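Local coordinates for protein kirola (Actinidia deliciosa, PDB 4IGV) that is a kiwifruit allergen of the ripening-related (MLP) family, whose Bet v 1-like fold suggests that it may carry a small hydrophobic ligand, at residues Met93-Val103 / Trp116-Val127; Val37-Leu45 / Ser54-Ile62. All coordinates share one frame; numbering follows the deposited sequence.

Contact 1 (Met93-Val103 / Trp116-Val127)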
loop_
_atom_site.group_PDB
_atom_site.type_symbol
_atom_site.label_atom_id
_atom_site.label_comp_id
_atom_site.label_asym_id
_atom_site.label_seq_id
_atom_site.Cartn_x
_atom_site.Cartn_y
_atom_site.Cartn_z
ATOM N N MET A 93 -6.124 -11.567 -6.725
ATOM C CA MET A 93 -7.095 -12.556 -6.288
ATOM C C MET A 93 -7.057 -13.812 -7.146
ATOM O O MET A 93 -7.693 -14.796 -6.832
ATOM C CB MET A 93 -8.506 -11.959 -6.310
ATOM C CG MET A 93 -8.715 -10.800 -5.350
ATOM S SD MET A 93 -8.600 -11.316 -3.619
ATOM C CE MET A 93 -6.919 -10.823 -3.329
ATOM N N GLU A 94 -6.313 -13.777 -8.239
ATOM C CA GLU A 94 -6.114 -14.971 -9.053
ATOM C C GLU A 94 -5.096 -15.895 -8.411
ATOM O O GLU A 94 -5.013 -17.067 -8.806
ATOM C CB GLU A 94 -5.654 -14.592 -10.461
ATOM C CG GLU A 94 -6.718 -13.856 -11.267
ATOM C CD GLU A 94 -6.186 -13.307 -12.597
ATOM O OE1 GLU A 94 -5.000 -12.907 -12.665
ATOM O OE2 GLU A 94 -6.958 -13.281 -13.577
ATOM N N LEU A 95 -4.302 -15.381 -7.463
ATOM C CA LEU A 95 -3.255 -16.132 -6.781
ATOM C C LEU A 95 -3.451 -16.314 -5.285
ATOM O O LEU A 95 -2.997 -17.326 -4.721
ATOM C CB LEU A 95 -1.897 -15.418 -6.992
ATOM C CG LEU A 95 -1.390 -15.224 -8.423
ATOM C CD1 LEU A 95 -0.116 -14.382 -8.455
ATOM C CD2 LEU A 95 -1.158 -16.590 -9.040
ATOM N N TYR A 96 -4.096 -15.335 -4.639
ATOM C CA TYR A 96 -4.330 -15.304 -3.189
ATOM C C TYR A 96 -5.811 -15.311 -2.883
ATOM O O TYR A 96 -6.596 -14.587 -3.497
ATOM C CB TYR A 96 -3.638 -14.055 -2.556
ATOM C CG TYR A 96 -2.168 -14.000 -2.864
ATOM C CD1 TYR A 96 -1.236 -14.746 -2.132
ATOM C CD2 TYR A 96 -1.680 -13.247 -3.936
ATOM C CE1 TYR A 96 0.114 -14.745 -2.464
ATOM C CE2 TYR A 96 -0.328 -13.225 -4.265
ATOM C CZ TYR A 96 0.569 -13.975 -3.523
ATOM O OH TYR A 96 1.911 -13.981 -3.906
ATOM N N LYS A 97 -6.185 -16.151 -1.916
ATOM C CA LYS A 97 -7.527 -16.179 -1.381
ATOM C C LYS A 97 -7.847 -14.894 -0.648
ATOM O O LYS A 97 -8.925 -14.332 -0.780
ATOM C CB LYS A 97 -7.675 -17.356 -0.411
ATOM C CG LYS A 97 -9.085 -17.524 0.116
ATOM C CD LYS A 97 -9.224 -18.812 0.863
ATOM C CE LYS A 97 -10.606 -18.930 1.508
ATOM N NZ LYS A 97 -10.727 -20.107 2.410
ATOM N N THR A 98 -6.883 -14.449 0.139
ATOM C CA THR A 98 -6.972 -13.232 0.903
ATOM C C THR A 98 -5.646 -12.494 0.910
ATOM O O THR A 98 -4.591 -13.100 0.821
ATOM C CB THR A 98 -7.376 -13.466 2.370
ATOM O OG1 THR A 98 -6.369 -14.170 3.076
ATOM C CG2 THR A 98 -8.657 -14.283 2.484
ATOM N N PHE A 99 -5.721 -11.165 1.000
ATOM C CA PHE A 99 -4.544 -10.320 0.983
ATOM C C PHE A 99 -4.850 -9.007 1.678
ATOM O O PHE A 99 -5.765 -8.302 1.286
ATOM C CB PHE A 99 -4.074 -10.074 -0.453
ATOM C CG PHE A 99 -2.574 -9.871 -0.590
ATOM C CD1 PHE A 99 -1.809 -10.777 -1.207
ATOM C CD2 PHE A 99 -1.931 -8.750 -0.042
ATOM C CE1 PHE A 99 -0.444 -10.609 -1.320
ATOM C CE2 PHE A 99 -0.574 -8.613 -0.159
ATOM C CZ PHE A 99 0.137 -9.522 -0.794
ATOM N N ILE A 100 -4.067 -8.714 2.712
ATOM C CA ILE A 100 -4.183 -7.492 3.495
ATOM C C ILE A 100 -2.824 -6.796 3.491
ATOM O O ILE A 100 -1.789 -7.433 3.579
ATOM C CB ILE A 100 -4.529 -7.807 4.967
ATOM C CG1 ILE A 100 -5.834 -8.626 5.046
ATOM C CG2 ILE A 100 -4.628 -6.553 5.722
ATOM C CD1 ILE A 100 -6.841 -8.062 4.435
ATOM N N ILE A 101 -2.842 -5.480 3.325
ATOM C CA ILE A 101 -1.639 -4.669 3.350
ATOM C C ILE A 101 -1.808 -3.613 4.426
ATOM O O ILE A 101 -2.761 -2.865 4.439
ATOM C CB ILE A 101 -1.407 -3.950 2.007
ATOM C CG1 ILE A 101 -1.180 -5.005 0.909
ATOM C CG2 ILE A 101 -0.181 -2.974 2.080
ATOM C CD1 ILE A 101 -1.013 -4.399 -0.503
ATOM N N ILE A 102 -0.882 -3.589 5.358
ATOM C CA ILE A 102 -0.856 -2.598 6.444
ATOM C C ILE A 102 0.298 -1.672 6.220
ATOM O O ILE A 102 1.445 -2.123 6.007
ATOM C CB ILE A 102 -0.707 -3.262 7.819
ATOM C CG1 ILE A 102 -1.700 -4.380 8.032
ATOM C CG2 ILE A 102 -0.845 -2.210 8.910
ATOM C CD1 ILE A 102 -1.370 -5.203 9.315
ATOM N N VAL A 103 0.022 -0.381 6.221
ATOM C CA VAL A 103 1.056 0.668 6.134
ATOM C C VAL A 103 1.057 1.369 7.491
ATOM O O VAL A 103 0.039 1.818 7.960
ATOM C CB VAL A 103 0.751 1.736 5.044
ATOM C CG1 VAL A 103 2.010 2.610 4.842
ATOM C CG2 VAL A 103 0.314 1.116 3.739
ATOM N N TRP A 116 5.753 -1.735 5.988
ATOM C CA TRP A 116 4.768 -2.406 5.123
ATOM C C TRP A 116 4.625 -3.854 5.619
ATOM O O TRP A 116 5.643 -4.560 5.773
ATOM C CB TRP A 116 5.313 -2.415 3.680
ATOM C CG TRP A 116 5.311 -1.086 3.034
ATOM C CD1 TRP A 116 6.337 -0.215 3.002
ATOM C CD2 TRP A 116 4.270 -0.518 2.228
ATOM N NE1 TRP A 116 5.973 0.927 2.309
ATOM C CE2 TRP A 116 4.730 0.721 1.773
ATOM C CE3 TRP A 116 3.053 -0.979 1.784
ATOM C CZ2 TRP A 116 3.966 1.546 0.964
ATOM C CZ3 TRP A 116 2.278 -0.168 0.989
ATOM C CH2 TRP A 116 2.763 1.069 0.535
ATOM N N THR A 117 3.407 -4.275 5.897
ATOM C CA THR A 117 3.128 -5.615 6.307
ATOM C C THR A 117 2.094 -6.217 5.388
ATOM O O THR A 117 1.027 -5.622 5.192
ATOM C CB THR A 117 2.660 -5.676 7.785
ATOM O OG1 THR A 117 3.609 -5.118 8.650
ATOM C CG2 THR A 117 2.377 -7.136 8.226
ATOM N N PHE A 118 2.359 -7.404 4.865
ATOM C CA PHE A 118 1.391 -8.178 4.110
ATOM C C PHE A 118 0.975 -9.382 4.922
ATOM O O PHE A 118 1.815 -10.061 5.488
ATOM C CB PHE A 118 1.959 -8.729 2.810
ATOM C CG PHE A 118 2.486 -7.720 1.823
ATOM C CD1 PHE A 118 2.185 -6.377 1.842
ATOM C CD2 PHE A 118 3.275 -8.188 0.766
ATOM C CE1 PHE A 118 2.682 -5.527 0.866
ATOM C CE2 PHE A 118 3.786 -7.319 -0.212
ATOM C CZ PHE A 118 3.446 -6.024 -0.165
ATOM N N HIS A 119 -0.328 -9.646 4.978
ATOM C CA HIS A 119 -0.834 -10.907 5.518
ATOM C C HIS A 119 -1.656 -11.508 4.400
ATOM O O HIS A 119 -2.579 -10.872 3.878
ATOM C CB HIS A 119 -1.750 -10.683 6.715
ATOM C CG HIS A 119 -1.054 -10.212 7.946
ATOM N ND1 HIS A 119 -0.376 -11.088 8.775
ATOM C CD2 HIS A 119 -0.977 -8.999 8.538
ATOM C CE1 HIS A 119 0.169 -10.409 9.774
ATOM N NE2 HIS A 119 -0.184 -9.144 9.660
ATOM N N TYR A 120 -1.364 -12.737 4.021
ATOM C CA TYR A 120 -2.016 -13.307 2.853
ATOM C C TYR A 120 -2.222 -14.797 3.024
ATOM O O TYR A 120 -1.595 -15.468 3.867
ATOM C CB TYR A 120 -1.167 -13.063 1.577
ATOM C CG TYR A 120 0.277 -13.503 1.661
ATOM C CD1 TYR A 120 0.637 -14.813 1.334
ATOM C CD2 TYR A 120 1.262 -12.658 2.130
ATOM C CE1 TYR A 120 1.920 -15.229 1.460
ATOM C CE2 TYR A 120 2.542 -13.068 2.249
ATOM C CZ TYR A 120 2.866 -14.343 1.910
ATOM O OH TYR A 120 4.160 -14.857 1.994
ATOM N N GLU A 121 -3.129 -15.314 2.207
ATOM C CA GLU A 121 -3.320 -16.755 2.092
ATOM C C GLU A 121 -3.309 -17.107 0.622
ATOM O O GLU A 121 -4.113 -16.555 -0.142
ATOM C CB GLU A 121 -4.612 -17.218 2.759
ATOM C CG GLU A 121 -4.769 -18.746 2.627
ATOM C CD GLU A 121 -6.015 -19.350 3.205
ATOM O OE1 GLU A 121 -6.699 -18.712 4.024
ATOM O OE2 GLU A 121 -6.305 -20.492 2.803
ATOM N N LYS A 122 -2.401 -18.022 0.240
ATOM C CA LYS A 122 -2.248 -18.450 -1.148
ATOM C C LYS A 122 -3.377 -19.370 -1.552
ATOM O O LYS A 122 -3.883 -20.104 -0.709
ATOM C CB LYS A 122 -0.959 -19.221 -1.341
ATOM C CG LYS A 122 0.317 -18.511 -0.935
ATOM C CD LYS A 122 1.459 -19.516 -1.010
ATOM C CE LYS A 122 2.765 -18.956 -0.606
ATOM N NZ LYS A 122 3.772 -20.040 -0.780
ATOM N N LEU A 123 -3.734 -19.366 -2.834
ATOM C CA LEU A 123 -4.739 -20.345 -3.314
ATOM C C LEU A 123 -4.170 -21.767 -3.424
ATOM O O LEU A 123 -4.934 -22.733 -3.287
ATOM C CB LEU A 123 -5.341 -19.908 -4.656
ATOM C CG LEU A 123 -6.278 -18.705 -4.616
ATOM C CD1 LEU A 123 -6.553 -18.197 -6.052
ATOM C CD2 LEU A 123 -7.570 -19.044 -3.876
ATOM N N LYS A 124 -2.864 -21.866 -3.694
ATOM C CA LYS A 124 -2.137 -23.136 -3.902
ATOM C C LYS A 124 -0.740 -23.046 -3.282
ATOM O O LYS A 124 -0.186 -21.946 -3.190
ATOM C CB LYS A 124 -2.004 -23.440 -5.400
ATOM C CG LYS A 124 -3.327 -23.425 -6.152
ATOM C CD LYS A 124 -3.212 -24.152 -7.490
ATOM C CE LYS A 124 -4.530 -24.825 -7.879
ATOM N NZ LYS A 124 -4.330 -25.864 -8.918
ATOM N N GLU A 125 -0.159 -24.184 -2.893
ATOM C CA GLU A 125 1.145 -24.190 -2.206
ATOM C C GLU A 125 2.261 -23.621 -3.085
ATOM O O GLU A 125 3.188 -22.950 -2.581
ATOM C CB GLU A 125 1.513 -25.590 -1.664
ATOM C CG GLU A 125 2.129 -25.525 -0.232
ATOM C CD GLU A 125 1.121 -25.807 0.906
ATOM O OE1 GLU A 125 0.355 -26.794 0.814
ATOM O OE2 GLU A 125 1.127 -25.062 1.912
ATOM N N ASP A 126 2.142 -23.797 -4.395
ATOM C CA ASP A 126 3.198 -23.347 -5.305
ATOM C C ASP A 126 3.114 -21.860 -5.705
ATOM O O ASP A 126 3.962 -21.369 -6.451
ATOM C CB ASP A 126 3.279 -24.244 -6.535
ATOM C CG ASP A 126 2.072 -24.124 -7.439
ATOM O OD1 ASP A 126 1.091 -23.458 -7.066
ATOM O OD2 ASP A 126 2.126 -24.752 -8.528
ATOM N N VAL A 127 2.098 -21.152 -5.220
ATOM C CA VAL A 127 2.003 -19.722 -5.456
ATOM C C VAL A 127 3.203 -19.062 -4.788
ATOM O O VAL A 127 3.599 -19.442 -3.697
ATOM C CB VAL A 127 0.683 -19.128 -4.920
ATOM C CG1 VAL A 127 0.764 -17.575 -4.807
ATOM C CG2 VAL A 127 -0.488 -19.559 -5.800
HETATM O O HOH W 1 -8.094 -22.245 2.706
HETATM O O HOH W 2 -7.210 -16.260 4.582
HETATM O O HOH W 3 2.939 -2.472 8.802
#
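F99 and Y120, I101 and F118, and V103 and W116 are non-hydrogen-bonded pairs of an antiparallel beta hairpin whose strands 98-103 and 116-122 run at 174° with their axes 4.7 Å apart. The hairpin belongs to the curved sheet of the Bet v 1 fold, and these side chains lie on the face toward helix 131-145, where F99 touches L133 and W116 touches M134, while F118 and Y120 meet P130; large apolar and aromatic residues fill this largely buried side. The F99 ring turns an edge to the F118 face in a T-shaped contact, with CZ of F99 3.7 Å from CD2 of F118. The strand pairing puts CB of Y120 over the F99 ring, a CH-pi contact 4.1 Å from the centroid; with CG between backbone N and carbonyl carbon (chi1 53°), the Y120 ring turns alongside F99, nearly parallel but slid off it. CG2 of V103 rests on the six-membered ring of W116 while CG2 of I101 meets the same ring at its edge; the indole NE1 bonds T141 of the helix. At the other end, K97 and T98 both face E121 in a classic beta bulge: E121 O takes a 2.8 Å bond from K97 N and a weak one from T98 N. Y96 packs its CE1 3.7 Å from CG1 of V127, and its hydroxyl bonds E128 O. The opposite face is partly exposed: polar T98, T117, H119 and E121 can meet water, while I100 and I102 cover the backbone, CD1 of I102 at the H119 ring edge. At the bulge, the extended chains of K97 and E121 run side by side, yet K97 NZ and E121 OE2 stay 4.5 Å apart, beyond a salt bridge. One water donates to E121 OE1 and hydrogen-bonds T98 OG1 at 2.7 Å.

Contact 2 (Val37-Leu45 / Ser54-Ile62)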
loop_
_atom_site.group_PDB
_atom_site.type_symbol
_atom_site.label_atom_id
_atom_site.label_comp_id
_atom_site.label_asym_id
_atom_site.label_seq_id
_atom_site.Cartn_x
_atom_site.Cartn_y
_atom_site.Cartn_z
ATOM N N VAL A 37 5.058 5.855 -12.832
ATOM C CA VAL A 37 5.425 4.625 -13.541
ATOM C C VAL A 37 4.667 3.418 -12.918
ATOM O O VAL A 37 4.237 2.489 -13.644
ATOM C CB VAL A 37 6.945 4.413 -13.520
ATOM C CG1 VAL A 37 7.262 3.076 -14.162
ATOM C CG2 VAL A 37 7.678 5.615 -14.274
ATOM N N ASN A 38 4.506 3.463 -11.591
ATOM C CA ASN A 38 3.954 2.363 -10.826
ATOM C C ASN A 38 2.425 2.428 -10.708
ATOM O O ASN A 38 1.753 1.430 -10.786
ATOM C CB ASN A 38 4.588 2.316 -9.432
ATOM C CG ASN A 38 6.061 2.070 -9.473
ATOM O OD1 ASN A 38 6.826 2.806 -8.828
ATOM N ND2 ASN A 38 6.472 1.131 -10.285
ATOM N N ILE A 39 1.903 3.626 -10.513
ATOM C CA ILE A 39 0.477 3.862 -10.239
ATOM C C ILE A 39 -0.120 4.777 -11.257
ATOM O O ILE A 39 0.343 5.943 -11.429
ATOM C CB ILE A 39 0.285 4.474 -8.849
ATOM C CG1 ILE A 39 0.905 3.577 -7.768
ATOM C CG2 ILE A 39 -1.217 4.733 -8.577
ATOM C CD1 ILE A 39 0.200 2.371 -7.561
ATOM N N GLN A 40 -1.128 4.277 -11.972
ATOM C CA GLN A 40 -1.798 5.063 -13.010
ATOM C C GLN A 40 -3.135 5.659 -12.573
ATOM O O GLN A 40 -3.619 6.593 -13.208
ATOM C CB GLN A 40 -2.014 4.238 -14.241
ATOM C CG GLN A 40 -0.762 3.949 -14.992
ATOM C CD GLN A 40 0.128 2.893 -14.352
ATOM O OE1 GLN A 40 -0.322 1.799 -14.090
ATOM N NE2 GLN A 40 1.400 3.230 -14.098
ATOM N N GLY A 41 -3.725 5.138 -11.514
ATOM C CA GLY A 41 -4.981 5.697 -11.030
ATOM C C GLY A 41 -5.275 5.178 -9.634
ATOM O O GLY A 41 -4.996 4.024 -9.316
ATOM N N VAL A 42 -5.824 6.062 -8.808
ATOM C CA VAL A 42 -6.400 5.731 -7.509
ATOM C C VAL A 42 -7.736 6.426 -7.464
ATOM O O VAL A 42 -7.816 7.673 -7.344
ATOM C CB VAL A 42 -5.527 6.288 -6.427
ATOM C CG1 VAL A 42 -6.093 5.931 -5.090
ATOM C CG2 VAL A 42 -4.061 5.748 -6.512
ATOM N N ASP A 43 -8.787 5.608 -7.504
ATOM C CA ASP A 43 -10.153 6.115 -7.663
ATOM C C ASP A 43 -11.030 5.678 -6.520
ATOM O O ASP A 43 -11.279 4.469 -6.335
ATOM C CB ASP A 43 -10.777 5.625 -8.957
ATOM C CG ASP A 43 -9.951 6.013 -10.159
ATOM O OD1 ASP A 43 -9.684 7.231 -10.307
ATOM O OD2 ASP A 43 -9.434 5.100 -10.845
ATOM N N LEU A 44 -11.514 6.640 -5.744
ATOM C CA LEU A 44 -12.453 6.348 -4.688
ATOM C C LEU A 44 -13.754 5.903 -5.345
ATOM O O LEU A 44 -14.269 6.558 -6.240
ATOM C CB LEU A 44 -12.663 7.620 -3.845
ATOM C CG LEU A 44 -13.602 7.493 -2.641
ATOM C CD1 LEU A 44 -13.010 6.598 -1.558
ATOM C CD2 LEU A 44 -13.798 8.869 -2.102
ATOM N N LEU A 45 -14.293 4.795 -4.861
ATOM C CA LEU A 45 -15.542 4.265 -5.337
ATOM C C LEU A 45 -16.676 4.431 -4.359
ATOM O O LEU A 45 -17.786 4.646 -4.789
ATOM C CB LEU A 45 -15.364 2.788 -5.644
ATOM C CG LEU A 45 -14.402 2.408 -6.738
ATOM C CD1 LEU A 45 -14.486 0.885 -6.988
ATOM C CD2 LEU A 45 -14.640 3.152 -8.019
ATOM N N SER A 54 -14.053 2.810 3.360
ATOM C CA SER A 54 -13.952 3.389 2.044
ATOM C C SER A 54 -13.440 2.332 1.068
ATOM O O SER A 54 -12.667 1.387 1.441
ATOM C CB SER A 54 -13.066 4.637 2.017
ATOM O OG SER A 54 -11.760 4.440 2.548
ATOM N N VAL A 55 -13.848 2.449 -0.186
ATOM C CA VAL A 55 -13.521 1.474 -1.203
ATOM C C VAL A 55 -12.784 2.191 -2.319
ATOM O O VAL A 55 -13.280 3.208 -2.822
ATOM C CB VAL A 55 -14.802 0.796 -1.750
ATOM C CG1 VAL A 55 -14.480 -0.208 -2.903
ATOM C CG2 VAL A 55 -15.637 0.136 -0.631
ATOM N N ILE A 56 -11.624 1.674 -2.677
ATOM C CA ILE A 56 -10.698 2.349 -3.556
ATOM C C ILE A 56 -10.283 1.391 -4.679
ATOM O O ILE A 56 -9.942 0.208 -4.451
ATOM C CB ILE A 56 -9.471 2.895 -2.810
ATOM C CG1 ILE A 56 -9.895 3.827 -1.702
ATOM C CG2 ILE A 56 -8.516 3.609 -3.792
ATOM C CD1 ILE A 56 -8.710 4.258 -0.818
ATOM N N PHE A 57 -10.268 1.923 -5.906
ATOM C CA PHE A 57 -9.824 1.156 -7.085
ATOM C C PHE A 57 -8.429 1.645 -7.501
ATOM O O PHE A 57 -8.213 2.834 -7.584
ATOM C CB PHE A 57 -10.821 1.366 -8.220
ATOM C CG PHE A 57 -10.505 0.605 -9.492
ATOM C CD1 PHE A 57 -10.762 -0.767 -9.569
ATOM C CD2 PHE A 57 -10.032 1.264 -10.596
ATOM C CE1 PHE A 57 -10.507 -1.448 -10.743
ATOM C CE2 PHE A 57 -9.787 0.560 -11.784
ATOM C CZ PHE A 57 -10.058 -0.804 -11.816
ATOM N N PHE A 58 -7.512 0.694 -7.768
ATOM C CA PHE A 58 -6.158 1.007 -8.173
ATOM C C PHE A 58 -5.891 0.482 -9.555
ATOM O O PHE A 58 -6.224 -0.671 -9.882
ATOM C CB PHE A 58 -5.163 0.371 -7.218
ATOM C CG PHE A 58 -5.220 0.891 -5.817
ATOM C CD1 PHE A 58 -4.511 1.966 -5.425
ATOM C CD2 PHE A 58 -6.036 0.285 -4.863
ATOM C CE1 PHE A 58 -4.553 2.452 -4.124
ATOM C CE2 PHE A 58 -6.072 0.766 -3.588
ATOM C CZ PHE A 58 -5.337 1.828 -3.217
ATOM N N LYS A 59 -5.290 1.345 -10.382
ATOM C CA LYS A 59 -4.755 0.942 -11.659
ATOM C C LYS A 59 -3.239 1.075 -11.502
ATOM O O LYS A 59 -2.740 2.154 -11.188
ATOM C CB LYS A 59 -5.235 1.863 -12.777
ATOM C CG LYS A 59 -6.724 1.792 -13.001
ATOM C CD LYS A 59 -7.115 2.723 -14.117
ATOM C CE LYS A 59 -6.546 2.285 -15.431
ATOM N NZ LYS A 59 -7.170 3.038 -16.555
ATOM N N TYR A 60 -2.511 -0.025 -11.684
ATOM C CA TYR A 60 -1.097 -0.053 -11.458
ATOM C C TYR A 60 -0.370 -0.937 -12.434
ATOM O O TYR A 60 -1.002 -1.669 -13.204
ATOM C CB TYR A 60 -0.805 -0.462 -9.975
ATOM C CG TYR A 60 -1.116 -1.890 -9.551
ATOM C CD1 TYR A 60 -0.126 -2.830 -9.444
ATOM C CD2 TYR A 60 -2.412 -2.294 -9.255
ATOM C CE1 TYR A 60 -0.410 -4.169 -9.005
ATOM C CE2 TYR A 60 -2.705 -3.605 -8.845
ATOM C CZ TYR A 60 -1.707 -4.524 -8.701
ATOM O OH TYR A 60 -1.975 -5.816 -8.294
ATOM N N THR A 61 0.945 -0.834 -12.441
ATOM C CA THR A 61 1.763 -1.593 -13.349
ATOM C C THR A 61 2.876 -2.262 -12.562
ATOM O O THR A 61 3.590 -1.603 -11.797
ATOM C CB THR A 61 2.337 -0.666 -14.430
ATOM O OG1 THR A 61 1.269 -0.089 -15.199
ATOM C CG2 THR A 61 3.276 -1.421 -15.378
ATOM N N ILE A 62 3.017 -3.569 -12.774
ATOM C CA ILE A 62 4.040 -4.403 -12.133
ATOM C C ILE A 62 4.748 -5.157 -13.248
ATOM O O ILE A 62 4.103 -5.843 -14.061
ATOM C CB ILE A 62 3.381 -5.496 -11.201
ATOM C CG1 ILE A 62 2.767 -4.908 -9.936
ATOM C CG2 ILE A 62 4.442 -6.622 -10.887
ATOM C CD1 ILE A 62 3.662 -5.001 -8.699
HETATM O O HOH W 4 6.007 -1.173 -11.505
#
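G41 and K59, like D43 and F57, form hydrogen-bonded pairs of an antiparallel beta hairpin at one end of the Bet v 1-type sheet, its strands crossing at 154°. K59 N donates to G41 O at 2.9 Å. The D43-F57 pair is bonded both ways at 2.8 Å, D43 N to F57 O and F57 N to D43 O, and L45 N reaches V55 O. Beside the corner at Q40 lies a classic beta bulge, where K59 O satisfies two donors, Q40 N at 2.8 Å and G41 N at 3.2 Å. The T61 hydroxyl donates to Q40 OE1 from 49° above the amide plane; a bend at chi2 (75°) folds the glutamine back. Q40 NE2 bonds P36 O and, weakly, V37 O, engaging both amide ends. N38 O accepts from T61 N, and N38 ND2 is held by E139 of helix 131-145. V42 packs on I31 and S32 of helix 30-34, and I56 and F58 on L28, so apolar residues fit this face: CG1 of V42 meets CG2 of I56 at 3.6 Å, and that methyl lies over one face of F58. A water donates to T61 O at 2.5 Å and accepts a weak bond from N38 ND2.

The two hairpins belong to one antiparallel sheet, with centres about 18 Å apart and nearest atoms about 7 Å apart. Contact 2 closes before contact 1 opens along the chain. Across the sheet, strands 65-77 and 82-88 lie between them: 55-62 of contact 2 borders 65-77, and 96-107 of contact 1 borders 82-88. Strand 39-46 ends the sheet on one side, whereas 112-122 is followed by 4-12. Both touch helix 131-145, F99 and W116 of contact 1 meeting its L133 and M134, N38 and I62 of contact 2 meeting its F136. The hairpins thus help form the curved sheet around this helix, the framework that in Bet v 1 relatives encloses a hydrophobic cavity.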